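Local coordinates for cellulosomal scaffoldin adaptor protein B (PDB 3FNK) that serves, through this second type II cohesin module of a cellulosomal adaptor scaffoldin, as a dockerin-binding unit in building the cellulosome, at residues Gly61-Gly73 with Val85-Leu98. Numbering follows the deposited sequence.
Sequences GVAYTNSSLPTSG and VQGVHKISEGILNL. With EDO (1,2-ethanediol), chain D.
Three hydrogen bonds tie the loop 64-70 to the hairpin 85-98: backbone to backbone from His89 N to Asn66 O, then one through each of the Asn66 and His89 side chains. His89 N donates almost straight to Asn66 O (2.8 Å, 176°), although it stands above the carbonyl plane. The Asn66 side chain reaches further along 85-98, its OD1 accepting from Ile91 N in the carbonyl plane at 2.9 Å, while water 1 links its ND2 to Ser92 N. With CG anti to the carbonyl carbon (chi1 -43°), the His89 imidazole runs alongside the loop backbone, its edge facing Thr65 O and Ser68 O. NE2 donates to Ser68 O at 2.9 Å. On the hairpin side, ND1 accepts from Asn97 N (3.1 Å) near the ring plane. Both ring nitrogens are thus engaged, which fixes the ring's rotation; Leu96 CD2 and Gly87 C lie over opposite faces, each offset toward the rim. Gly87 CA, bare of a side chain, approaches Ser68 O at 3.6 Å, a CA-H...O contact. An ST turn, Ser67 N to Thr65 OG1, shapes the loop. Apolar contacts flank the polar centre: Tyr64 CB meets Ile91 CD1, and Pro70 CG meets Val85 CG2 at 3.8 Å. Within the cohesin beta sandwich, the loop runs between strands 53-56 and 71-72 of one sheet and lies against strands 83-87 and 95-102 of the other, with Tyr64, Leu96 and Leu98 all touching Val123 of strand 118-127.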
loop_
_atom_site.group_PDB
_atom_site.type_symbol
_atom_site.label_atom_id
_atom_site.label_comp_id
_atom_site.label_asym_id
_atom_site.label_seq_id
_atom_site.Cartn_x
_atom_site.Cartn_y
_atom_site.Cartn_z
ATOM N N GLY A 61 -10.369 -9.951 -9.999
ATOM C CA GLY A 61 -11.000 -10.777 -8.963
ATOM C C GLY A 61 -10.207 -12.038 -8.674
ATOM O O GLY A 61 -10.538 -12.809 -7.755
ATOM N N VAL A 62 -9.155 -12.253 -9.469
ATOM C CA VAL A 62 -8.367 -13.463 -9.317
ATOM C C VAL A 62 -7.483 -13.415 -8.067
ATOM O O VAL A 62 -6.799 -12.412 -7.782
ATOM C CB VAL A 62 -7.599 -13.890 -10.622
ATOM C CG1 VAL A 62 -6.592 -12.830 -11.077
ATOM C CG2 VAL A 62 -6.916 -15.232 -10.411
ATOM N N ALA A 63 -7.542 -14.522 -7.321
ATOM C CA ALA A 63 -6.831 -14.717 -6.086
ATOM C C ALA A 63 -5.333 -14.373 -6.216
ATOM O O ALA A 63 -4.692 -14.770 -7.187
ATOM C CB ALA A 63 -7.012 -16.125 -5.642
ATOM N N TYR A 64 -4.796 -13.621 -5.253
ATOM C CA TYR A 64 -3.349 -13.379 -5.175
ATOM C C TYR A 64 -2.668 -14.682 -4.770
ATOM O O TYR A 64 -3.239 -15.442 -3.979
ATOM C CB TYR A 64 -3.001 -12.336 -4.093
ATOM C CG TYR A 64 -2.991 -10.886 -4.521
ATOM C CD1 TYR A 64 -3.517 -10.480 -5.739
ATOM C CD2 TYR A 64 -2.483 -9.911 -3.670
ATOM C CE1 TYR A 64 -3.517 -9.130 -6.108
ATOM C CE2 TYR A 64 -2.483 -8.549 -4.033
ATOM C CZ TYR A 64 -2.988 -8.177 -5.237
ATOM O OH TYR A 64 -2.986 -6.858 -5.586
ATOM N N THR A 65 -1.451 -14.905 -5.289
ATOM C CA THR A 65 -0.506 -15.926 -4.780
ATOM C C THR A 65 0.542 -15.228 -3.938
ATOM O O THR A 65 0.519 -14.003 -3.804
ATOM C CB THR A 65 0.294 -16.633 -5.907
ATOM O OG1 THR A 65 1.319 -15.750 -6.384
ATOM C CG2 THR A 65 -0.594 -17.045 -7.060
ATOM N N ASN A 66 1.486 -15.994 -3.398
ATOM C CA ASN A 66 2.528 -15.406 -2.587
ATOM C C ASN A 66 3.528 -14.498 -3.340
ATOM O O ASN A 66 4.458 -13.933 -2.727
ATOM C CB ASN A 66 3.223 -16.475 -1.762
ATOM C CG ASN A 66 2.408 -16.869 -0.545
ATOM O OD1 ASN A 66 1.629 -16.070 -0.001
ATOM N ND2 ASN A 66 2.591 -18.082 -0.101
ATOM N N SER A 67 3.298 -14.323 -4.638
ATOM C CA SER A 67 4.179 -13.506 -5.439
ATOM C C SER A 67 3.414 -12.479 -6.292
ATOM O O SER A 67 4.023 -11.760 -7.093
ATOM C CB SER A 67 5.109 -14.399 -6.310
ATOM O OG SER A 67 4.356 -15.069 -7.333
ATOM N N SER A 68 2.089 -12.390 -6.105
ATOM C CA SER A 68 1.286 -11.478 -6.927
ATOM C C SER A 68 1.728 -10.026 -6.803
ATOM O O SER A 68 2.102 -9.566 -5.706
ATOM C CB SER A 68 -0.197 -11.602 -6.608
ATOM O OG SER A 68 -0.625 -12.920 -6.884
ATOM N N LEU A 69 1.703 -9.329 -7.930
ATOM C CA LEU A 69 1.991 -7.898 -7.970
ATOM C C LEU A 69 0.789 -7.027 -7.584
ATOM O O LEU A 69 -0.331 -7.345 -7.957
ATOM C CB LEU A 69 2.462 -7.462 -9.368
ATOM C CG LEU A 69 3.707 -8.171 -9.914
ATOM C CD1 LEU A 69 3.915 -7.723 -11.369
ATOM C CD2 LEU A 69 4.906 -7.844 -9.006
ATOM N N PRO A 70 1.039 -5.897 -6.877
ATOM C CA PRO A 70 -0.048 -4.909 -6.646
ATOM C C PRO A 70 -0.433 -4.246 -7.958
ATOM O O PRO A 70 0.396 -4.168 -8.857
ATOM C CB PRO A 70 0.608 -3.882 -5.722
ATOM C CG PRO A 70 2.092 -4.024 -6.010
ATOM C CD PRO A 70 2.314 -5.474 -6.265
ATOM N N THR A 71 -1.663 -3.768 -8.093
ATOM C CA THR A 71 -2.011 -2.974 -9.274
ATOM C C THR A 71 -1.426 -1.593 -9.037
ATOM O O THR A 71 -1.422 -1.130 -7.891
ATOM C CB THR A 71 -3.526 -2.925 -9.482
ATOM O OG1 THR A 71 -4.048 -4.257 -9.391
ATOM C CG2 THR A 71 -3.887 -2.341 -10.820
ATOM N N SER A 72 -0.909 -0.963 -10.099
ATOM C CA SER A 72 -0.184 0.296 -9.999
ATOM C C SER A 72 -1.081 1.494 -9.707
ATOM O O SER A 72 -2.249 1.493 -10.097
ATOM C CB SER A 72 0.580 0.575 -11.296
ATOM O OG SER A 72 1.832 -0.104 -11.320
ATOM N N GLY A 73 -0.501 2.515 -9.068
ATOM C CA GLY A 73 -1.161 3.810 -8.853
ATOM C C GLY A 73 -0.742 4.878 -9.843
ATOM O O GLY A 73 -0.306 4.565 -10.947
ATOM N N VAL A 85 8.893 -3.570 -9.377
ATOM C CA VAL A 85 7.837 -3.877 -8.403
ATOM C C VAL A 85 7.916 -5.356 -8.049
ATOM O O VAL A 85 8.218 -6.178 -8.937
ATOM C CB VAL A 85 6.454 -3.519 -8.993
ATOM C CG1 VAL A 85 6.141 -4.326 -10.286
ATOM C CG2 VAL A 85 5.332 -3.630 -7.966
ATOM N N GLN A 86 7.661 -5.697 -6.778
ATOM C CA GLN A 86 7.659 -7.098 -6.319
ATOM C C GLN A 86 6.648 -7.307 -5.180
ATOM O O GLN A 86 6.478 -6.409 -4.344
ATOM C CB GLN A 86 9.054 -7.532 -5.833
ATOM C CG GLN A 86 9.233 -9.067 -5.684
ATOM C CD GLN A 86 10.580 -9.487 -5.079
ATOM O OE1 GLN A 86 11.463 -8.660 -4.803
ATOM N NE2 GLN A 86 10.736 -10.779 -4.881
ATOM N N GLY A 87 6.018 -8.488 -5.143
ATOM C CA GLY A 87 5.166 -8.912 -4.007
ATOM C C GLY A 87 5.682 -10.197 -3.401
ATOM O O GLY A 87 5.946 -11.136 -4.144
ATOM N N VAL A 88 5.904 -10.207 -2.082
ATOM C CA VAL A 88 6.306 -11.386 -1.335
ATOM C C VAL A 88 5.359 -11.585 -0.123
ATOM O O VAL A 88 5.550 -10.991 0.952
ATOM C CB VAL A 88 7.791 -11.352 -0.869
ATOM C CG1 VAL A 88 8.152 -12.663 -0.207
ATOM C CG2 VAL A 88 8.729 -11.129 -2.044
ATOM N N HIS A 89 4.358 -12.434 -0.320
ATOM C CA HIS A 89 3.237 -12.586 0.616
ATOM C C HIS A 89 3.243 -13.891 1.399
ATOM O O HIS A 89 4.022 -14.816 1.111
ATOM C CB HIS A 89 1.941 -12.448 -0.162
ATOM C CG HIS A 89 1.969 -11.325 -1.152
ATOM N ND1 HIS A 89 2.496 -10.084 -0.846
ATOM C CD2 HIS A 89 1.544 -11.250 -2.439
ATOM C CE1 HIS A 89 2.380 -9.296 -1.902
ATOM N NE2 HIS A 89 1.809 -9.974 -2.877
ATOM N N LYS A 90 2.378 -13.941 2.404
ATOM C CA LYS A 90 2.125 -15.152 3.171
ATOM C C LYS A 90 0.618 -15.207 3.341
ATOM O O LYS A 90 0.087 -14.885 4.416
ATOM C CB LYS A 90 2.831 -15.065 4.523
ATOM C CG LYS A 90 3.988 -15.993 4.722
ATOM C CD LYS A 90 3.471 -17.295 5.308
ATOM C CE LYS A 90 4.449 -17.862 6.316
ATOM N NZ LYS A 90 3.967 -19.209 6.777
ATOM N N ILE A 91 -0.061 -15.584 2.267
ATOM C CA ILE A 91 -1.510 -15.446 2.138
ATOM C C ILE A 91 -2.282 -16.239 3.198
ATOM O O ILE A 91 -3.384 -15.860 3.589
ATOM C CB ILE A 91 -1.948 -15.878 0.725
ATOM C CG1 ILE A 91 -1.372 -14.917 -0.298
ATOM C CG2 ILE A 91 -3.448 -15.924 0.596
ATOM C CD1 ILE A 91 -2.352 -13.921 -0.832
ATOM N N SER A 92 -1.683 -17.320 3.669
ATOM C CA SER A 92 -2.333 -18.202 4.606
ATOM C C SER A 92 -2.272 -17.600 5.997
ATOM O O SER A 92 -3.095 -17.937 6.840
ATOM C CB SER A 92 -1.681 -19.584 4.602
ATOM O OG SER A 92 -0.373 -19.531 5.156
ATOM N N GLU A 93 -1.291 -16.729 6.236
ATOM C CA GLU A 93 -1.258 -15.924 7.450
ATOM C C GLU A 93 -1.961 -14.553 7.314
ATOM O O GLU A 93 -2.040 -13.801 8.277
ATOM C CB GLU A 93 0.168 -15.716 7.916
ATOM C CG GLU A 93 0.885 -16.953 8.356
ATOM C CD GLU A 93 2.232 -16.611 8.958
ATOM O OE1 GLU A 93 2.942 -15.748 8.398
ATOM O OE2 GLU A 93 2.592 -17.188 10.013
ATOM N N GLY A 94 -2.483 -14.215 6.145
ATOM C CA GLY A 94 -3.019 -12.868 5.953
ATOM C C GLY A 94 -1.946 -11.762 5.898
ATOM O O GLY A 94 -2.153 -10.672 6.423
ATOM N N ILE A 95 -0.819 -12.026 5.224
ATOM C CA ILE A 95 0.288 -11.063 5.153
ATOM C C ILE A 95 0.646 -10.762 3.701
ATOM O O ILE A 95 0.951 -11.664 2.937
ATOM C CB ILE A 95 1.552 -11.536 5.947
ATOM C CG1 ILE A 95 1.302 -11.503 7.449
ATOM C CG2 ILE A 95 2.729 -10.598 5.710
ATOM C CD1 ILE A 95 2.131 -12.462 8.197
ATOM N N LEU A 96 0.579 -9.489 3.340
ATOM C CA LEU A 96 1.080 -9.001 2.075
ATOM C C LEU A 96 2.266 -8.090 2.314
ATOM O O LEU A 96 2.241 -7.269 3.231
ATOM C CB LEU A 96 0.019 -8.196 1.314
ATOM C CG LEU A 96 -1.360 -8.798 1.004
ATOM C CD1 LEU A 96 -2.182 -7.840 0.154
ATOM C CD2 LEU A 96 -1.215 -10.121 0.288
ATOM N N ASN A 97 3.287 -8.231 1.467
ATOM C CA ASN A 97 4.432 -7.357 1.469
ATOM C C ASN A 97 4.752 -6.970 0.011
ATOM O O ASN A 97 5.060 -7.845 -0.842
ATOM C CB ASN A 97 5.600 -8.004 2.216
ATOM C CG ASN A 97 6.677 -7.015 2.558
ATOM O OD1 ASN A 97 7.432 -6.594 1.681
ATOM N ND2 ASN A 97 6.763 -6.624 3.828
ATOM N N LEU A 98 4.648 -5.661 -0.256
ATOM C CA LEU A 98 4.710 -5.089 -1.577
ATOM C C LEU A 98 5.773 -3.999 -1.595
ATOM O O LEU A 98 5.867 -3.177 -0.658
ATOM C CB LEU A 98 3.402 -4.376 -1.908
ATOM C CG LEU A 98 2.053 -4.949 -1.466
ATOM C CD1 LEU A 98 0.972 -3.906 -1.668
ATOM C CD2 LEU A 98 1.737 -6.168 -2.312
HETATM C C1 EDO D . 8.985 -7.209 -1.763
HETATM O O1 EDO D . 8.042 -6.532 -0.920
HETATM C C2 EDO D . 9.853 -8.076 -0.884
HETATM O O2 EDO D . 10.888 -7.286 -0.317
HETATM O O HOH W 1 1.037 -18.751 2.641
HETATM O O HOH W 2 6.871 -10.747 -7.055
#